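Local coordinates for 16S rRNA aminocarboxypropyltransferase (Vulcanisaeta distributa, PDB 5APG), which probably transfers the 3-amino-3-carboxypropyl group of S-adenosylmethionine to a methylated pseudouridine of 16S rRNA, the last step in making a hypermodified nucleotide, at residues 96-101 and 112-117; 128-133 and 141-146; 42-47 and 82-87. All blocks are in the same frame, centred on the assembly; numbering follows the deposited sequence.

In the fold
Interactions 1 and 3 both reach the selenium analogue of S-adenosylmethionine (EEM) in the S-adenosylmethionine pocket of this SPOUT-type fold, although their centres lie about 19 Å apart. Interaction 3 borders the adenine through Leu45, Asp46 and Pro47, at the C-terminal end of strand 43-45 and just beyond it; interaction 1 meets the amino-acid end through Thr112 and the ribose-base junction through Ala115. The two touch where Ala115 O lies 3.7 Å from Leu45 CD1. Interaction 2 backs onto interaction 1, centre to centre about 8 Å, and a probable hydrogen bond of 2.7 Å joins Ile97 N to Asn146 OD1. Between interactions 2 and 3, on opposite sides of the chain's centre, the nearest atoms stay about 10 Å apart.

Interaction 1 (96-101 and 112-117); sequences LIAANP and TIEAVA. With EEM ([(3S)-3-amino-4-hydroxy-4-oxo-butyl]-[[(2S,3S,4R,5R)-5-(6-aminopurin-9-yl)-3,4-dihydroxy-oxolan-2-yl]methyl]-methyl-selanium), chain D.
Glu114, in the first turn of helix 112-122, pushes its carboxylate into the loop 96-101 that follows the last strand of the SPOUT-type sheet, and nearly all of the contact is hydrogen bonding to that one group. With CG anti to the carbonyl carbon (chi1 -76°), the chain runs extended to the loop. Two backbone N-H groups converge on Glu114 OE2. Ala99 N, at 2.6 Å, comes nearly along the C-O axis, while the bond from Asn100 N is longer and weak, bent to 126°. The other oxygen takes a side-chain donor: Asn100 ND2 meets Glu114 OE1 on its syn side at 2.8 Å, almost straight, with the amide and carboxylate planes 72° apart. Ser111 OG also bonds OE1, and Asn100 OD1 is held by His103 N, which helps fix the amide's rotation. With both oxygens engaged, the buried carboxylate is well satisfied; the donors around it would favour its charged form.

Packing is slight, with Ala99 CB 3.6 Å from Glu114 OE2. Another face of the same helix serves the donor analogue. Ala115 CB lies 3.4 Å from EEM N9, and Thr112 N donates to the carboxylate atom O of EEM at 2.9 Å.

Interaction 2 (128-133 and 141-146); sequences EAMEVL and NFIIIN
Ile143 reaches with its CG1-CD1 branch toward helix 126-133 and overlaps two side chains there, Leu133 and the selenomethionine Met130. CG1 stands anti to the carbonyl carbon (chi1 -69°) and the chain is fully extended beyond it, which carries CD1 well clear of its own helix. Leu133 crosses this branch at a slant, its CD1 3.6 Å from Ile143 CG1 and nearly as close to Ile143 CD1. The terminal methyl also receives Met130, whose CG is anti to the backbone N; bends at chi2 and chi3 bring Met130 CE across to Ile143 CD1, 3.5 Å away. Leu133 has a second neighbour, since its CD1 lies at the edge of the Phe142 ring, near the ring plane and 4.2 Å from CD2. No hydrogen bond crosses the interface. Within the second helix, Asn146 ND2 donates to Phe142 O at 2.8 Å, in the carbonyl plane, and the same nitrogen sits 3.3 Å above one face of the Phe142 ring, offset toward its rim.

In this SPOUT-type domain the two helices, consecutive in the chain and joined by loop 134-140, pack beside helix 112-122; the axes of segments 128-133 and 141-146 come within 10.6 Å, their directions 123° apart. Against helix 112-122, Leu133 touches Ala117, Phe142 touches Glu114 and Ile143 meets Tyr121. Asn146 OD1 takes the N-H of Ile97, tying helix 141-153 to the loop that follows strand 89-91.

Interaction 3 (42-47 and 82-87); sequences SIILDP and KFIRGK. With EEM ([(3S)-3-amino-4-hydroxy-4-oxo-butyl]-[[(2S,3S,4R,5R)-5-(6-aminopurin-9-yl)-3,4-dihydroxy-oxolan-2-yl]methyl]-methyl-selanium), chain D.
A methyl group lies against a carboxylate here: Ile84 CD1 approaches Asp46 OD2 to 3.3 Å, closer than it comes to any carbon of 42-47. The two side chains run past each other in opposite directions, and Asp46 OD2 lies 4.0 Å from Ile84 CG1. Asp46 turns its carboxylate to this side because CG is anti to the backbone N (chi1 -176°). Its polar needs are met by other partners: OD2 makes a salt bridge with Arg90, and OD1 is hydrogen-bonded to Thr48, which together hold the group's orientation while the methyl rests against it.

The remaining contact is apolar. Ile44 and Ile84 reach toward each other tip to tip, their CD1 atoms 3.9 Å apart, and Ile84 CG2 stands 4.0 Å from Ile44 CD1. Strand 43-45 lies between 66-70 and 89-91 in the five-stranded parallel sheet of the SPOUT-type fold. Those two neighbours and the helix that starts at residue 73 form a beta-alpha-beta crossover passing over strand 43-45, and Ile84 lies where this helix gives way to the return link. It thus packs onto one face of the sheet, where it also touches Ile69 and Arg90.

Side chains alternate from Ile44 to Asp46, along the end of the strand and just past it: Ile44 and Asp46 turn toward Ile84, while Leu45 turns away, to the donor analogue, its CB 3.7 Å from EEM N3. Pro47 carries the chain on along the adenine. Its N is 3.6 Å from EEM C2, and on the ring's six-membered part Pro47 CB lies 3.8 Å from EEM N1.

Interaction 1 (96-101 and 112-117)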
loop_
_atom_site.group_PDB
_atom_site.type_symbol
_atom_site.label_atom_id
_atom_site.label_comp_id
_atom_site.label_asym_id
_atom_site.label_seq_id
_atom_site.Cartn_x
_atom_site.Cartn_y
_atom_site.Cartn_z
ATOM N N LEU A 96 -5.033 7.347 3.920
ATOM C CA LEU A 96 -6.318 6.708 3.680
ATOM C C LEU A 96 -6.793 6.008 4.945
ATOM O O LEU A 96 -6.007 5.738 5.854
ATOM C CB LEU A 96 -6.216 5.713 2.520
ATOM C CG LEU A 96 -5.975 6.345 1.146
ATOM C CD1 LEU A 96 -5.359 5.339 0.174
ATOM C CD2 LEU A 96 -7.271 6.912 0.579
ATOM N N ILE A 97 -8.086 5.720 4.996
ATOM C CA ILE A 97 -8.689 5.086 6.155
ATOM C C ILE A 97 -8.892 3.597 5.881
ATOM O O ILE A 97 -9.440 3.225 4.846
ATOM C CB ILE A 97 -10.037 5.749 6.500
ATOM C CG1 ILE A 97 -9.854 7.258 6.705
ATOM C CG2 ILE A 97 -10.656 5.111 7.723
ATOM C CD1 ILE A 97 -8.822 7.609 7.758
ATOM N N ALA A 98 -8.444 2.749 6.801
ATOM C CA ALA A 98 -8.578 1.301 6.636
ATOM C C ALA A 98 -10.039 0.874 6.726
ATOM O O ALA A 98 -10.813 1.438 7.502
ATOM C CB ALA A 98 -7.743 0.560 7.683
ATOM N N ALA A 99 -10.409 -0.125 5.930
ATOM C CA ALA A 99 -11.768 -0.652 5.935
ATOM C C ALA A 99 -11.826 -2.101 6.412
ATOM O O ALA A 99 -12.910 -2.654 6.584
ATOM C CB ALA A 99 -12.382 -0.540 4.548
ATOM N N ASN A 100 -10.665 -2.721 6.610
ATOM C CA ASN A 100 -10.618 -4.110 7.062
ATOM C C ASN A 100 -11.125 -4.224 8.506
ATOM O O ASN A 100 -11.065 -3.251 9.257
ATOM C CB ASN A 100 -9.194 -4.671 6.920
ATOM C CG ASN A 100 -8.210 -4.048 7.885
ATOM O OD1 ASN A 100 -8.236 -4.332 9.082
ATOM N ND2 ASN A 100 -7.314 -3.209 7.365
ATOM N N PRO A 101 -11.642 -5.404 8.891
ATOM C CA PRO A 101 -12.245 -5.593 10.219
ATOM C C PRO A 101 -11.293 -5.364 11.396
ATOM O O PRO A 101 -11.757 -5.032 12.482
ATOM C CB PRO A 101 -12.709 -7.055 10.192
ATOM C CG PRO A 101 -12.844 -7.392 8.757
ATOM C CD PRO A 101 -11.778 -6.611 8.055
ATOM N N THR A 112 -2.325 -5.328 3.104
ATOM C CA THR A 112 -1.595 -5.394 1.848
ATOM C C THR A 112 -2.555 -5.243 0.661
ATOM O O THR A 112 -2.255 -4.532 -0.298
ATOM C CB THR A 112 -0.800 -6.708 1.738
ATOM O OG1 THR A 112 0.187 -6.746 2.777
ATOM C CG2 THR A 112 -0.099 -6.810 0.380
ATOM N N ILE A 113 -3.725 -5.875 0.737
ATOM C CA ILE A 113 -4.651 -5.821 -0.392
ATOM C C ILE A 113 -5.252 -4.420 -0.553
ATOM O O ILE A 113 -5.464 -3.961 -1.676
ATOM C CB ILE A 113 -5.787 -6.889 -0.271
ATOM C CG1 ILE A 113 -6.586 -6.956 -1.568
ATOM C CG2 ILE A 113 -6.723 -6.611 0.910
ATOM C CD1 ILE A 113 -7.467 -8.202 -1.702
ATOM N N GLU A 114 -5.500 -3.727 0.556
ATOM C CA GLU A 114 -6.008 -2.357 0.490
ATOM C C GLU A 114 -4.952 -1.432 -0.101
ATOM O O GLU A 114 -5.259 -0.509 -0.857
ATOM C CB GLU A 114 -6.423 -1.857 1.878
ATOM C CG GLU A 114 -7.756 -2.414 2.383
ATOM C CD GLU A 114 -7.937 -2.200 3.875
ATOM O OE1 GLU A 114 -7.074 -2.666 4.646
ATOM O OE2 GLU A 114 -8.929 -1.556 4.280
ATOM N N ALA A 115 -3.700 -1.680 0.256
ATOM C CA ALA A 115 -2.607 -0.872 -0.260
ATOM C C ALA A 115 -2.438 -1.050 -1.760
ATOM O O ALA A 115 -2.229 -0.077 -2.485
ATOM C CB ALA A 115 -1.335 -1.211 0.444
ATOM N N VAL A 116 -2.509 -2.296 -2.217
ATOM C CA VAL A 116 -2.431 -2.582 -3.645
ATOM C C VAL A 116 -3.571 -1.877 -4.376
ATOM O O VAL A 116 -3.355 -1.215 -5.389
ATOM C CB VAL A 116 -2.480 -4.103 -3.921
ATOM C CG1 VAL A 116 -2.712 -4.385 -5.406
ATOM C CG2 VAL A 116 -1.186 -4.769 -3.440
ATOM N N ALA A 117 -4.783 -1.998 -3.848
ATOM C CA ALA A 117 -5.946 -1.382 -4.483
ATOM C C ALA A 117 -5.842 0.142 -4.503
ATOM O O ALA A 117 -6.165 0.777 -5.506
ATOM C CB ALA A 117 -7.210 -1.810 -3.777
HETATM C C2 EEM D . 2.578 2.331 1.792
HETATM N N3 EEM D . 2.413 1.043 1.789
HETATM C C4 EEM D . 1.505 0.489 2.574
HETATM C "C1'" EEM D . 1.578 -1.981 2.073
HETATM C "C2'" EEM D . 3.051 -2.176 2.508
HETATM C "C3'" EEM D . 2.921 -3.022 3.603
HETATM C "C4'" EEM D . 1.896 -3.871 3.411
HETATM C "C5'" EEM D . 1.087 -4.157 4.621
HETATM O O EEM D . -2.699 -7.696 4.660
HETATM C C EEM D . -2.328 -8.328 5.610
HETATM O OXT EEM D . -2.562 -9.522 5.688
HETATM C CA EEM D . -1.521 -7.665 6.704
HETATM N N EEM D . -1.391 -8.595 7.790
HETATM C CB EEM D . -0.177 -7.310 6.084
HETATM C CG EEM D . 0.652 -6.336 6.893
HETATM SE SE EEM D . 2.011 -5.452 5.753
HETATM C CE EEM D . 3.222 -4.402 6.841
HETATM O "O4'" EEM D . 0.922 -2.981 2.497
HETATM O "O3'" EEM D . 4.209 -3.642 3.992
HETATM O "O2'" EEM D . 3.597 -2.917 1.412
HETATM N N9 EEM D . 1.105 -0.770 2.799
HETATM C C8 EEM D . 0.153 -0.698 3.709
HETATM N N7 EEM D . -0.063 0.542 4.085
HETATM C C5 EEM D . 0.769 1.332 3.384
HETATM N N1 EEM D . 1.906 3.177 2.544
HETATM C C6 EEM D . 0.994 2.736 3.360
HETATM N N6 EEM D . 0.269 3.613 4.190
#

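Interaction 2 (128-133 and 141-146)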
loop_
_atom_site.group_PDB
_atom_site.type_symbol
_atom_site.label_atom_id
_atom_site.label_comp_id
_atom_site.label_asym_id
_atom_site.label_seq_id
_atom_site.Cartn_x
_atom_site.Cartn_y
_atom_site.Cartn_z
ATOM N N GLU A 128 -9.439 -2.290 -11.994
ATOM C CA GLU A 128 -8.568 -3.288 -11.391
ATOM C C GLU A 128 -8.574 -3.198 -9.867
ATOM O O GLU A 128 -8.571 -4.217 -9.178
ATOM C CB GLU A 128 -7.140 -3.135 -11.919
ATOM C CG GLU A 128 -6.986 -3.506 -13.393
ATOM C CD GLU A 128 -7.375 -2.381 -14.341
ATOM O OE1 GLU A 128 -7.800 -1.305 -13.864
ATOM O OE2 GLU A 128 -7.246 -2.575 -15.569
ATOM N N ALA A 129 -8.573 -1.980 -9.341
ATOM C CA ALA A 129 -8.604 -1.786 -7.896
ATOM C C ALA A 129 -9.856 -2.418 -7.292
ATOM O O ALA A 129 -9.803 -3.025 -6.220
ATOM C CB ALA A 129 -8.538 -0.309 -7.556
HETATM N N MSE A 130 -10.981 -2.275 -7.987
HETATM C CA MSE A 130 -12.244 -2.834 -7.512
HETATM C C MSE A 130 -12.265 -4.361 -7.623
HETATM O O MSE A 130 -12.777 -5.045 -6.737
HETATM C CB MSE A 130 -13.423 -2.235 -8.287
HETATM C CG MSE A 130 -14.786 -2.741 -7.806
HETATM SE SE MSE A 130 -15.075 -2.227 -5.937
HETATM C CE MSE A 130 -15.222 -0.304 -6.202
ATOM N N GLU A 131 -11.726 -4.893 -8.716
ATOM C CA GLU A 131 -11.629 -6.344 -8.894
ATOM C C GLU A 131 -10.824 -6.980 -7.765
ATOM O O GLU A 131 -11.159 -8.054 -7.267
ATOM C CB GLU A 131 -10.993 -6.680 -10.245
ATOM C CG GLU A 131 -11.854 -6.313 -11.435
ATOM C CD GLU A 131 -11.087 -6.323 -12.744
ATOM O OE1 GLU A 131 -9.878 -6.646 -12.737
ATOM O OE2 GLU A 131 -11.699 -6.005 -13.780
ATOM N N VAL A 132 -9.755 -6.296 -7.371
ATOM C CA VAL A 132 -8.918 -6.721 -6.257
ATOM C C VAL A 132 -9.685 -6.669 -4.925
ATOM O O VAL A 132 -9.692 -7.636 -4.164
ATOM C CB VAL A 132 -7.647 -5.840 -6.172
ATOM C CG1 VAL A 132 -7.033 -5.903 -4.799
ATOM C CG2 VAL A 132 -6.640 -6.250 -7.239
ATOM N N LEU A 133 -10.342 -5.545 -4.656
ATOM C CA LEU A 133 -11.053 -5.356 -3.391
ATOM C C LEU A 133 -12.234 -6.312 -3.223
ATOM O O LEU A 133 -12.583 -6.691 -2.105
ATOM C CB LEU A 133 -11.545 -3.914 -3.273
ATOM C CG LEU A 133 -10.448 -2.881 -3.018
ATOM C CD1 LEU A 133 -10.998 -1.468 -3.169
ATOM C CD2 LEU A 133 -9.826 -3.080 -1.641
ATOM N N ASN A 141 -15.929 -1.323 0.280
ATOM C CA ASN A 141 -16.164 -0.238 1.230
ATOM C C ASN A 141 -14.922 0.630 1.463
ATOM O O ASN A 141 -15.037 1.770 1.905
ATOM C CB ASN A 141 -16.653 -0.794 2.567
ATOM C CG ASN A 141 -17.292 0.273 3.440
ATOM O OD1 ASN A 141 -18.067 1.102 2.959
ATOM N ND2 ASN A 141 -16.967 0.261 4.728
ATOM N N PHE A 142 -13.745 0.085 1.172
ATOM C CA PHE A 142 -12.502 0.851 1.271
ATOM C C PHE A 142 -12.540 2.078 0.371
ATOM O O PHE A 142 -12.114 3.163 0.764
ATOM C CB PHE A 142 -11.298 -0.018 0.911
ATOM C CG PHE A 142 -9.993 0.726 0.911
ATOM C CD1 PHE A 142 -9.408 1.122 2.101
ATOM C CD2 PHE A 142 -9.351 1.029 -0.280
ATOM C CE1 PHE A 142 -8.202 1.807 2.107
ATOM C CE2 PHE A 142 -8.147 1.717 -0.281
ATOM C CZ PHE A 142 -7.573 2.104 0.915
ATOM N N ILE A 143 -13.054 1.903 -0.843
ATOM C CA ILE A 143 -13.192 3.023 -1.763
ATOM C C ILE A 143 -14.320 3.953 -1.316
ATOM O O ILE A 143 -14.170 5.174 -1.355
ATOM C CB ILE A 143 -13.435 2.537 -3.203
ATOM C CG1 ILE A 143 -12.163 1.874 -3.736
ATOM C CG2 ILE A 143 -13.842 3.696 -4.108
ATOM C CD1 ILE A 143 -12.285 1.346 -5.143
ATOM N N ILE A 144 -15.433 3.378 -0.869
ATOM C CA ILE A 144 -16.567 4.170 -0.389
ATOM C C ILE A 144 -16.171 5.153 0.717
ATOM O O ILE A 144 -16.435 6.354 0.615
ATOM C CB ILE A 144 -17.702 3.268 0.137
ATOM C CG1 ILE A 144 -18.264 2.397 -0.994
ATOM C CG2 ILE A 144 -18.814 4.107 0.774
ATOM C CD1 ILE A 144 -18.972 3.184 -2.077
ATOM N N ILE A 145 -15.538 4.650 1.772
ATOM C CA ILE A 145 -15.231 5.503 2.915
ATOM C C ILE A 145 -14.063 6.444 2.615
ATOM O O ILE A 145 -13.878 7.440 3.306
ATOM C CB ILE A 145 -14.920 4.675 4.183
ATOM C CG1 ILE A 145 -13.626 3.877 4.018
ATOM C CG2 ILE A 145 -16.087 3.751 4.521
ATOM C CD1 ILE A 145 -13.132 3.271 5.317
ATOM N N ASN A 146 -13.289 6.146 1.573
ATOM C CA ASN A 146 -12.181 7.019 1.178
ATOM C C ASN A 146 -12.449 7.812 -0.097
ATOM O O ASN A 146 -11.541 8.454 -0.625
ATOM C CB ASN A 146 -10.901 6.202 0.984
ATOM C CG ASN A 146 -10.313 5.729 2.290
ATOM O OD1 ASN A 146 -9.810 6.529 3.077
ATOM N ND2 ASN A 146 -10.377 4.424 2.533
#

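Interaction 3 (42-47 and 82-87)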
loop_
_atom_site.group_PDB
_atom_site.type_symbol
_atom_site.label_atom_id
_atom_site.label_comp_id
_atom_site.label_asym_id
_atom_site.label_seq_id
_atom_site.Cartn_x
_atom_site.Cartn_y
_atom_site.Cartn_z
ATOM N N SER A 42 11.211 -0.585 -10.189
ATOM C CA SER A 42 9.768 -0.603 -9.991
ATOM C C SER A 42 9.386 0.386 -8.897
ATOM O O SER A 42 10.232 0.814 -8.114
ATOM C CB SER A 42 9.278 -2.007 -9.618
ATOM O OG SER A 42 9.881 -2.470 -8.417
ATOM N N ILE A 43 8.111 0.756 -8.859
ATOM C CA ILE A 43 7.548 1.395 -7.679
ATOM C C ILE A 43 7.509 0.369 -6.556
ATOM O O ILE A 43 6.988 -0.732 -6.747
ATOM C CB ILE A 43 6.109 1.919 -7.921
ATOM C CG1 ILE A 43 6.068 2.924 -9.075
ATOM C CG2 ILE A 43 5.538 2.533 -6.643
ATOM C CD1 ILE A 43 6.800 4.218 -8.773
ATOM N N ILE A 44 8.054 0.707 -5.389
ATOM C CA ILE A 44 7.813 -0.131 -4.223
ATOM C C ILE A 44 7.028 0.663 -3.191
ATOM O O ILE A 44 7.374 1.801 -2.846
ATOM C CB ILE A 44 9.123 -0.708 -3.597
ATOM C CG1 ILE A 44 8.778 -1.848 -2.630
ATOM C CG2 ILE A 44 9.959 0.366 -2.876
ATOM C CD1 ILE A 44 9.986 -2.610 -2.106
ATOM N N LEU A 45 5.925 0.082 -2.739
ATOM C CA LEU A 45 5.183 0.690 -1.652
ATOM C C LEU A 45 6.038 0.579 -0.403
ATOM O O LEU A 45 6.663 -0.454 -0.149
ATOM C CB LEU A 45 3.820 0.027 -1.461
ATOM C CG LEU A 45 2.845 0.169 -2.637
ATOM C CD1 LEU A 45 1.473 -0.352 -2.252
ATOM C CD2 LEU A 45 2.756 1.611 -3.114
ATOM N N ASP A 46 6.091 1.661 0.358
ATOM C CA ASP A 46 6.941 1.723 1.533
ATOM C C ASP A 46 6.339 2.738 2.487
ATOM O O ASP A 46 6.435 3.940 2.248
ATOM C CB ASP A 46 8.375 2.107 1.143
ATOM C CG ASP A 46 9.340 2.084 2.321
ATOM O OD1 ASP A 46 8.903 2.158 3.492
ATOM O OD2 ASP A 46 10.558 2.003 2.065
ATOM N N PRO A 47 5.713 2.256 3.569
ATOM C CA PRO A 47 5.059 3.151 4.528
ATOM C C PRO A 47 6.037 3.978 5.361
ATOM O O PRO A 47 5.589 4.886 6.057
ATOM C CB PRO A 47 4.266 2.183 5.414
ATOM C CG PRO A 47 5.084 0.933 5.400
ATOM C CD PRO A 47 5.638 0.844 3.990
ATOM N N LYS A 82 15.822 -1.254 6.640
ATOM C CA LYS A 82 17.114 -1.931 6.585
ATOM C C LYS A 82 17.392 -2.678 5.279
ATOM O O LYS A 82 18.551 -2.935 4.962
ATOM C CB LYS A 82 17.246 -2.906 7.762
ATOM C CG LYS A 82 17.295 -2.229 9.126
ATOM C CD LYS A 82 18.033 -3.077 10.157
ATOM C CE LYS A 82 17.407 -4.454 10.315
ATOM N NZ LYS A 82 17.922 -5.151 11.529
ATOM N N PHE A 83 16.361 -3.020 4.511
ATOM C CA PHE A 83 16.584 -3.932 3.388
ATOM C C PHE A 83 16.242 -3.418 1.987
ATOM O O PHE A 83 16.421 -4.146 1.012
ATOM C CB PHE A 83 15.824 -5.237 3.636
ATOM C CG PHE A 83 16.265 -5.965 4.874
ATOM C CD1 PHE A 83 17.401 -6.759 4.856
ATOM C CD2 PHE A 83 15.546 -5.858 6.053
ATOM C CE1 PHE A 83 17.815 -7.430 5.992
ATOM C CE2 PHE A 83 15.952 -6.529 7.194
ATOM C CZ PHE A 83 17.088 -7.315 7.164
ATOM N N ILE A 84 15.761 -2.185 1.857
ATOM C CA ILE A 84 15.568 -1.640 0.514
ATOM C C ILE A 84 16.243 -0.278 0.350
ATOM O O ILE A 84 15.829 0.724 0.941
ATOM C CB ILE A 84 14.066 -1.541 0.131
ATOM C CG1 ILE A 84 13.247 -0.873 1.229
ATOM C CG2 ILE A 84 13.497 -2.922 -0.155
ATOM C CD1 ILE A 84 11.773 -0.784 0.906
ATOM N N ARG A 85 17.300 -0.267 -0.458
ATOM C CA ARG A 85 18.097 0.932 -0.691
ATOM C C ARG A 85 18.447 1.089 -2.170
ATOM O O ARG A 85 19.078 0.210 -2.759
ATOM C CB ARG A 85 19.386 0.886 0.133
ATOM C CG ARG A 85 19.229 1.287 1.593
ATOM C CD ARG A 85 20.133 0.428 2.471
ATOM N NE ARG A 85 20.012 0.749 3.889
ATOM C CZ ARG A 85 21.043 0.856 4.719
ATOM N NH1 ARG A 85 22.277 0.660 4.273
ATOM N NH2 ARG A 85 20.842 1.154 5.995
ATOM N N GLY A 86 18.031 2.201 -2.769
ATOM C CA GLY A 86 18.451 2.553 -4.117
ATOM C C GLY A 86 17.801 1.785 -5.259
ATOM O O GLY A 86 17.626 2.321 -6.352
ATOM N N LYS A 87 17.444 0.531 -5.001
ATOM C CA LYS A 87 16.952 -0.379 -6.031
ATOM C C LYS A 87 15.583 0.027 -6.598
ATOM O O LYS A 87 15.262 -0.276 -7.751
ATOM C CB LYS A 87 16.894 -1.794 -5.446
ATOM C CG LYS A 87 16.228 -2.867 -6.298
ATOM C CD LYS A 87 16.428 -4.237 -5.648
ATOM C CE LYS A 87 15.632 -5.343 -6.335
ATOM N NZ LYS A 87 16.074 -5.640 -7.725
HETATM C C2 EEM D . 2.578 2.331 1.792
HETATM N N3 EEM D . 2.413 1.043 1.789
HETATM C C4 EEM D . 1.505 0.489 2.574
HETATM C "C1'" EEM D . 1.578 -1.981 2.073
HETATM C "C2'" EEM D . 3.051 -2.176 2.508
HETATM C "C3'" EEM D . 2.921 -3.022 3.603
HETATM C "C4'" EEM D . 1.896 -3.871 3.411
HETATM C "C5'" EEM D . 1.087 -4.157 4.621
HETATM O O EEM D . -2.699 -7.696 4.660
HETATM C C EEM D . -2.328 -8.328 5.610
HETATM O OXT EEM D . -2.562 -9.522 5.688
HETATM C CA EEM D . -1.521 -7.665 6.704
HETATM N N EEM D . -1.391 -8.595 7.790
HETATM C CB EEM D . -0.177 -7.310 6.084
HETATM C CG EEM D . 0.652 -6.336 6.893
HETATM SE SE EEM D . 2.011 -5.452 5.753
HETATM C CE EEM D . 3.222 -4.402 6.841
HETATM O "O4'" EEM D . 0.922 -2.981 2.497
HETATM O "O3'" EEM D . 4.209 -3.642 3.992
HETATM O "O2'" EEM D . 3.597 -2.917 1.412
HETATM N N9 EEM D . 1.105 -0.770 2.799
HETATM C C8 EEM D . 0.153 -0.698 3.709
HETATM N N7 EEM D . -0.063 0.542 4.085
HETATM C C5 EEM D . 0.769 1.332 3.384
HETATM N N1 EEM D . 1.906 3.177 2.544
HETATM C C6 EEM D . 0.994 2.736 3.360
HETATM N N6 EEM D . 0.269 3.613 4.190
#